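Local coordinates for oligopeptide-binding protein oppA (Lactococcus lactis, PDB 3DRF) that binds oligopeptides in a large cavity that closes like a Venus fly-trap, as the receptor of an ABC transporter for peptide uptake, at residues 356-361 with 539-544; 298-303 with 362-367. All blocks are in the same frame, centred on the assembly; numbering follows the deposited sequence.

Interaction 1 of 2, residues 356-361 with 539-544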
loop_
_atom_site.group_PDB
_atom_site.type_symbol
_atom_site.label_atom_id
_atom_site.label_comp_id
_atom_site.label_asym_id
_atom_site.label_seq_id
_atom_site.Cartn_x
_atom_site.Cartn_y
_atom_site.Cartn_z
ATOM N N PRO A 356 -11.996 -9.108 12.247
ATOM C CA PRO A 356 -11.695 -10.148 11.243
ATOM C C PRO A 356 -12.415 -9.818 9.925
ATOM O O PRO A 356 -13.614 -9.573 9.939
ATOM C CB PRO A 356 -12.307 -11.434 11.851
ATOM C CG PRO A 356 -12.138 -11.194 13.375
ATOM C CD PRO A 356 -12.457 -9.718 13.533
ATOM N N ALA A 357 -11.660 -9.793 8.849
ATOM C CA ALA A 357 -12.198 -9.437 7.541
ATOM C C ALA A 357 -12.948 -10.608 6.900
ATOM O O ALA A 357 -12.546 -11.692 6.976
ATOM C CB ALA A 357 -11.040 -8.995 6.599
ATOM N N ASN A 358 -14.064 -10.285 6.261
ATOM C CA ASN A 358 -14.836 -11.250 5.463
ATOM C C ASN A 358 -14.420 -11.297 3.983
ATOM O O ASN A 358 -14.788 -12.178 3.286
ATOM C CB ASN A 358 -16.362 -10.921 5.540
ATOM C CG ASN A 358 -16.713 -9.606 4.867
ATOM O OD1 ASN A 358 -16.017 -8.645 5.013
ATOM N ND2 ASN A 358 -17.780 -9.603 4.109
ATOM N N SER A 359 -13.682 -10.287 3.584
ATOM C CA SER A 359 -13.276 -10.074 2.170
ATOM C C SER A 359 -12.126 -9.065 2.100
ATOM O O SER A 359 -11.689 -8.581 3.071
ATOM C CB SER A 359 -14.467 -9.578 1.337
ATOM O OG SER A 359 -14.547 -8.178 1.441
ATOM N N LEU A 360 -11.659 -8.823 0.882
ATOM C CA LEU A 360 -10.559 -7.894 0.638
ATOM C C LEU A 360 -10.943 -6.414 0.498
ATOM O O LEU A 360 -10.115 -5.587 0.457
ATOM C CB LEU A 360 -9.768 -8.334 -0.617
ATOM C CG LEU A 360 -9.161 -9.771 -0.533
ATOM C CD1 LEU A 360 -8.631 -10.224 -1.917
ATOM C CD2 LEU A 360 -8.066 -9.793 0.545
ATOM N N ILE A 361 -12.221 -6.138 0.488
ATOM C CA ILE A 361 -12.701 -4.740 0.335
ATOM C C ILE A 361 -13.121 -4.167 1.708
ATOM O O ILE A 361 -14.066 -4.636 2.283
ATOM C CB ILE A 361 -13.887 -4.644 -0.649
ATOM C CG1 ILE A 361 -13.531 -5.242 -2.055
ATOM C CG2 ILE A 361 -14.326 -3.179 -0.760
ATOM C CD1 ILE A 361 -12.407 -4.470 -2.827
ATOM N N THR A 539 -7.479 -11.181 6.249
ATOM C CA THR A 539 -7.210 -11.310 7.713
ATOM C C THR A 539 -8.041 -10.287 8.524
ATOM O O THR A 539 -9.002 -10.618 9.106
ATOM C CB THR A 539 -5.679 -11.257 7.987
ATOM O OG1 THR A 539 -5.072 -12.259 7.170
ATOM C CG2 THR A 539 -5.408 -11.571 9.473
ATOM N N ASN A 540 -7.594 -9.042 8.517
ATOM C CA ASN A 540 -8.248 -7.944 9.287
ATOM C C ASN A 540 -8.568 -6.641 8.523
ATOM O O ASN A 540 -7.889 -6.234 7.608
ATOM C CB ASN A 540 -7.378 -7.531 10.472
ATOM C CG ASN A 540 -7.394 -8.534 11.607
ATOM O OD1 ASN A 540 -6.385 -8.833 12.157
ATOM N ND2 ASN A 540 -8.490 -8.986 11.921
ATOM N N PHE A 541 -9.656 -6.028 8.974
ATOM C CA PHE A 541 -9.943 -4.612 8.802
ATOM C C PHE A 541 -9.554 -3.932 10.121
ATOM O O PHE A 541 -9.452 -4.570 11.133
ATOM C CB PHE A 541 -11.434 -4.383 8.535
ATOM C CG PHE A 541 -12.005 -5.133 7.317
ATOM C CD1 PHE A 541 -11.327 -5.237 6.089
ATOM C CD2 PHE A 541 -13.241 -5.662 7.400
ATOM C CE1 PHE A 541 -11.938 -5.902 5.008
ATOM C CE2 PHE A 541 -13.810 -6.288 6.327
ATOM C CZ PHE A 541 -13.147 -6.409 5.152
ATOM N N MET A 542 -9.373 -2.622 10.052
ATOM C CA MET A 542 -8.897 -1.873 11.211
ATOM C C MET A 542 -9.404 -0.446 11.270
ATOM O O MET A 542 -9.804 0.127 10.290
ATOM C CB MET A 542 -7.339 -1.822 11.183
ATOM C CG MET A 542 -6.602 -1.793 12.525
ATOM S SD MET A 542 -4.920 -2.354 12.188
ATOM C CE MET A 542 -4.410 -1.168 11.005
ATOM N N LEU A 543 -9.382 0.059 12.504
ATOM C CA LEU A 543 -9.428 1.498 12.788
ATOM C C LEU A 543 -8.025 1.949 13.167
ATOM O O LEU A 543 -7.359 1.245 13.840
ATOM C CB LEU A 543 -10.352 1.827 13.994
ATOM C CG LEU A 543 -11.790 1.370 13.913
ATOM C CD1 LEU A 543 -12.572 1.719 15.248
ATOM C CD2 LEU A 543 -12.386 2.000 12.726
ATOM N N ASN A 544 -7.621 3.107 12.670
ATOM C CA ASN A 544 -6.391 3.777 13.080
ATOM C C ASN A 544 -6.658 4.706 14.280
ATOM O O ASN A 544 -7.751 5.188 14.443
ATOM C CB ASN A 544 -5.839 4.643 11.920
ATOM C CG ASN A 544 -5.208 3.814 10.802
ATOM O OD1 ASN A 544 -4.783 2.747 11.008
ATOM N ND2 ASN A 544 -5.239 4.345 9.627
HETATM O O HOH W 1 -10.809 -12.870 9.090
#
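Phe-541 lays its ring against the methyl of Ala-357 and pushes its far end into the turning backbone of 356-361. From CB the side chain runs with CG beside its own backbone N (chi1 -57°), which carries the ring across to the loop. Phe-541 CG and CD1 both lie within 4.0 Å of Ala-357 CB, and CD2 approaches Ala-357 CA. Ala-357 CB sits 3.6 Å from the centroid of the Phe-541 ring and 11° off the normal, a CH-pi contact. Phe-541 CE2 meets Asn-358 OD1 at 3.5 Å; the oxygen comes in near the ring plane, with the amide turned 78° to it, while Asn-358 ND2 is bonded to Val-373 O. Phe-541 CE1 and CZ both lie 3.3 Å from Ser-359 O, and CZ is also 3.5 Å from Ile-361 O. Near the root of the side chain, Ala-357 N donates an almost straight bond to Thr-539 O at 2.8 Å, next to the antiparallel non-hydrogen-bonded pair of Pro-356 with Asn-540. The ring is held between Ala-357 on one face and Pro-363 on the other, with Ile-302 of strand 292-307 beside it; helix 516-533 packs on Leu-360 and Ile-361, helix 342-349 on Pro-356.

Interaction 2 of 2, residues 298-303 with 362-367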
loop_
_atom_site.group_PDB
_atom_site.type_symbol
_atom_site.label_atom_id
_atom_site.label_comp_id
_atom_site.label_asym_id
_atom_site.label_seq_id
_atom_site.Cartn_x
_atom_site.Cartn_y
_atom_site.Cartn_z
ATOM N N GLN A 298 -11.520 5.315 10.278
ATOM C CA GLN A 298 -11.538 4.039 9.529
ATOM C C GLN A 298 -10.293 3.939 8.689
ATOM O O GLN A 298 -9.985 4.820 7.971
ATOM C CB GLN A 298 -12.731 3.958 8.596
ATOM C CG GLN A 298 -14.079 4.002 9.273
ATOM C CD GLN A 298 -15.203 3.742 8.269
ATOM O OE1 GLN A 298 -15.441 4.528 7.435
ATOM N NE2 GLN A 298 -15.788 2.584 8.345
ATOM N N ALA A 299 -9.539 2.884 8.879
ATOM C CA ALA A 299 -8.271 2.711 8.150
ATOM C C ALA A 299 -8.598 2.274 6.686
ATOM O O ALA A 299 -9.405 1.430 6.437
ATOM C CB ALA A 299 -7.361 1.740 8.837
ATOM N N MET A 300 -7.915 2.882 5.770
ATOM C CA MET A 300 -8.045 2.416 4.400
ATOM C C MET A 300 -6.974 1.313 4.280
ATOM O O MET A 300 -5.848 1.576 3.958
ATOM C CB MET A 300 -7.779 3.560 3.451
ATOM C CG MET A 300 -8.602 3.413 2.193
ATOM S SD MET A 300 -9.044 5.072 1.643
ATOM C CE MET A 300 -7.438 5.637 1.626
ATOM N N TYR A 301 -7.361 0.123 4.755
ATOM C CA TYR A 301 -6.388 -0.948 5.127
ATOM C C TYR A 301 -6.976 -2.328 4.939
ATOM O O TYR A 301 -8.129 -2.552 5.179
ATOM C CB TYR A 301 -6.016 -0.764 6.623
ATOM C CG TYR A 301 -5.106 -1.829 7.273
ATOM C CD1 TYR A 301 -3.756 -1.650 7.352
ATOM C CD2 TYR A 301 -5.640 -2.988 7.817
ATOM C CE1 TYR A 301 -2.955 -2.602 8.016
ATOM C CE2 TYR A 301 -4.871 -3.914 8.432
ATOM C CZ TYR A 301 -3.535 -3.710 8.523
ATOM O OH TYR A 301 -2.742 -4.619 9.159
ATOM N N ILE A 302 -6.082 -3.250 4.584
ATOM C CA ILE A 302 -6.382 -4.681 4.641
ATOM C C ILE A 302 -5.104 -5.388 4.986
ATOM O O ILE A 302 -4.018 -5.072 4.499
ATOM C CB ILE A 302 -6.959 -5.222 3.268
ATOM C CG1 ILE A 302 -7.395 -6.697 3.310
ATOM C CG2 ILE A 302 -5.971 -5.069 2.074
ATOM C CD1 ILE A 302 -8.531 -6.931 4.216
ATOM N N SER A 303 -5.240 -6.376 5.854
ATOM C CA SER A 303 -4.215 -7.429 6.012
ATOM C C SER A 303 -4.738 -8.767 5.460
ATOM O O SER A 303 -5.880 -9.011 5.485
ATOM C CB SER A 303 -3.683 -7.571 7.438
ATOM O OG SER A 303 -4.756 -7.973 8.313
ATOM N N PRO A 362 -12.448 -3.162 2.197
ATOM C CA PRO A 362 -12.690 -2.737 3.577
ATOM C C PRO A 362 -13.915 -1.805 3.743
ATOM O O PRO A 362 -14.364 -1.266 2.811
ATOM C CB PRO A 362 -11.392 -2.003 3.972
ATOM C CG PRO A 362 -10.897 -1.445 2.710
ATOM C CD PRO A 362 -11.232 -2.528 1.650
ATOM N N PRO A 363 -14.357 -1.648 4.974
ATOM C CA PRO A 363 -15.597 -0.891 5.291
ATOM C C PRO A 363 -15.603 0.550 4.854
ATOM O O PRO A 363 -16.628 1.042 4.562
ATOM C CB PRO A 363 -15.666 -0.954 6.846
ATOM C CG PRO A 363 -14.980 -2.235 7.226
ATOM C CD PRO A 363 -13.866 -2.436 6.152
ATOM N N ILE A 364 -14.455 1.197 4.809
ATOM C CA ILE A 364 -14.412 2.579 4.308
ATOM C C ILE A 364 -15.063 2.732 2.911
ATOM O O ILE A 364 -15.640 3.718 2.617
ATOM C CB ILE A 364 -12.974 3.159 4.343
ATOM C CG1 ILE A 364 -13.025 4.683 4.064
ATOM C CG2 ILE A 364 -12.024 2.393 3.395
ATOM C CD1 ILE A 364 -11.850 5.381 4.484
ATOM N N PHE A 365 -14.967 1.691 2.082
ATOM C CA PHE A 365 -15.606 1.639 0.762
ATOM C C PHE A 365 -17.013 1.023 0.862
ATOM O O PHE A 365 -17.299 0.009 0.379
ATOM C CB PHE A 365 -14.729 0.876 -0.247
ATOM C CG PHE A 365 -13.332 1.431 -0.387
ATOM C CD1 PHE A 365 -13.115 2.763 -0.668
ATOM C CD2 PHE A 365 -12.249 0.599 -0.288
ATOM C CE1 PHE A 365 -11.878 3.271 -0.781
ATOM C CE2 PHE A 365 -10.934 1.118 -0.449
ATOM C CZ PHE A 365 -10.770 2.458 -0.684
ATOM N N LYS A 366 -17.860 1.739 1.573
ATOM C CA LYS A 366 -19.122 1.207 2.066
ATOM C C LYS A 366 -20.061 0.808 0.943
ATOM O O LYS A 366 -20.796 -0.117 1.102
ATOM C CB LYS A 366 -19.801 2.254 2.957
ATOM C CG LYS A 366 -21.213 1.857 3.415
ATOM C CD LYS A 366 -21.911 3.031 4.131
ATOM C CE LYS A 366 -22.944 2.597 5.193
ATOM N NZ LYS A 366 -24.102 1.902 4.655
ATOM N N GLN A 367 -19.992 1.508 -0.179
ATOM C CA GLN A 367 -20.812 1.257 -1.349
ATOM C C GLN A 367 -20.533 -0.138 -1.977
ATOM O O GLN A 367 -21.327 -0.638 -2.702
ATOM C CB GLN A 367 -20.617 2.434 -2.373
ATOM C CG GLN A 367 -20.769 3.982 -1.846
ATOM C CD GLN A 367 -20.096 5.146 -2.730
ATOM O OE1 GLN A 367 -19.153 4.941 -3.414
ATOM N NE2 GLN A 367 -20.624 6.335 -2.630
HETATM O O HOH W 2 -18.158 2.522 6.395
HETATM O O HOH W 3 -17.139 4.825 4.777
HETATM O O HOH W 4 -11.887 0.663 6.439
#
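Ala-299 O receives a short bond of 2.6 Å from a water that in turn accepts from Ile-364 N at 3.1 Å, so one molecule joins the two backbones. Two more waters serve the amide of Gln-298. Its NE2 donates to a water that itself gives a proton to Pro-363 O at 2.8 Å, while OE1 takes one from a water that also donates to Ile-364 O. The two water bridges are consistent with this orientation of the amide, with NE2 beside Pro-363 CB and OE1 beside Ile-364 CA. The segment 362-367 presents these backbone groups by folding into a beta turn, closed by Phe-365 N on Pro-362 O, and Phe-365 then forms the centre of an inverse gamma turn. Met-300 is the centre of another, at the point where strand 292-307 is interrupted. This strand belongs to the mixed sheet of one lobe of the peptide-binding fold, and Tyr-301 OH, on a side chain that starts away from 362-367, bonds the backbone of the bound peptide as well as Ser-472. Apolar packing centres on Met-300 and Ile-364. Met-300 CG rests against both Ile-364 CG2, at 3.8 Å, and Phe-365 CZ, at 3.7 Å. Met-300 SD stands 4.9 Å from the centroid of the Phe-365 ring and 54° off its normal, an oblique Met-aromatic contact. Ile-364 keeps CG1 anti to N (chi1 -169°), which leaves CG2 over the face of the Phe-365 ring while CD1 reaches Met-300 SD. Further along 298-303, Pro-362 CB rests 3.5 Å from Tyr-301 O.

Following the chain from the N terminus, strand 292-307 supplies 298-303, and the chain passes through helices 330-339 and 342-349 before the loop after strand 354-356 brings 362-367 back to it, closing interaction 2 across 58 residues. Just ahead of 362-367, 356-361 waits for 539-544, which arrives 177 residues later and closes interaction 1. The segments alternate along the sequence, so the two closures cross and neither nests in the other. They meet through neighbouring strands 292-307 and 536-549, where Ser-303 O probably bonds Thr-539 N. The run 356-367, from the end of strand 354-356 into the loop that follows, is held against two adjacent strands of one sheet.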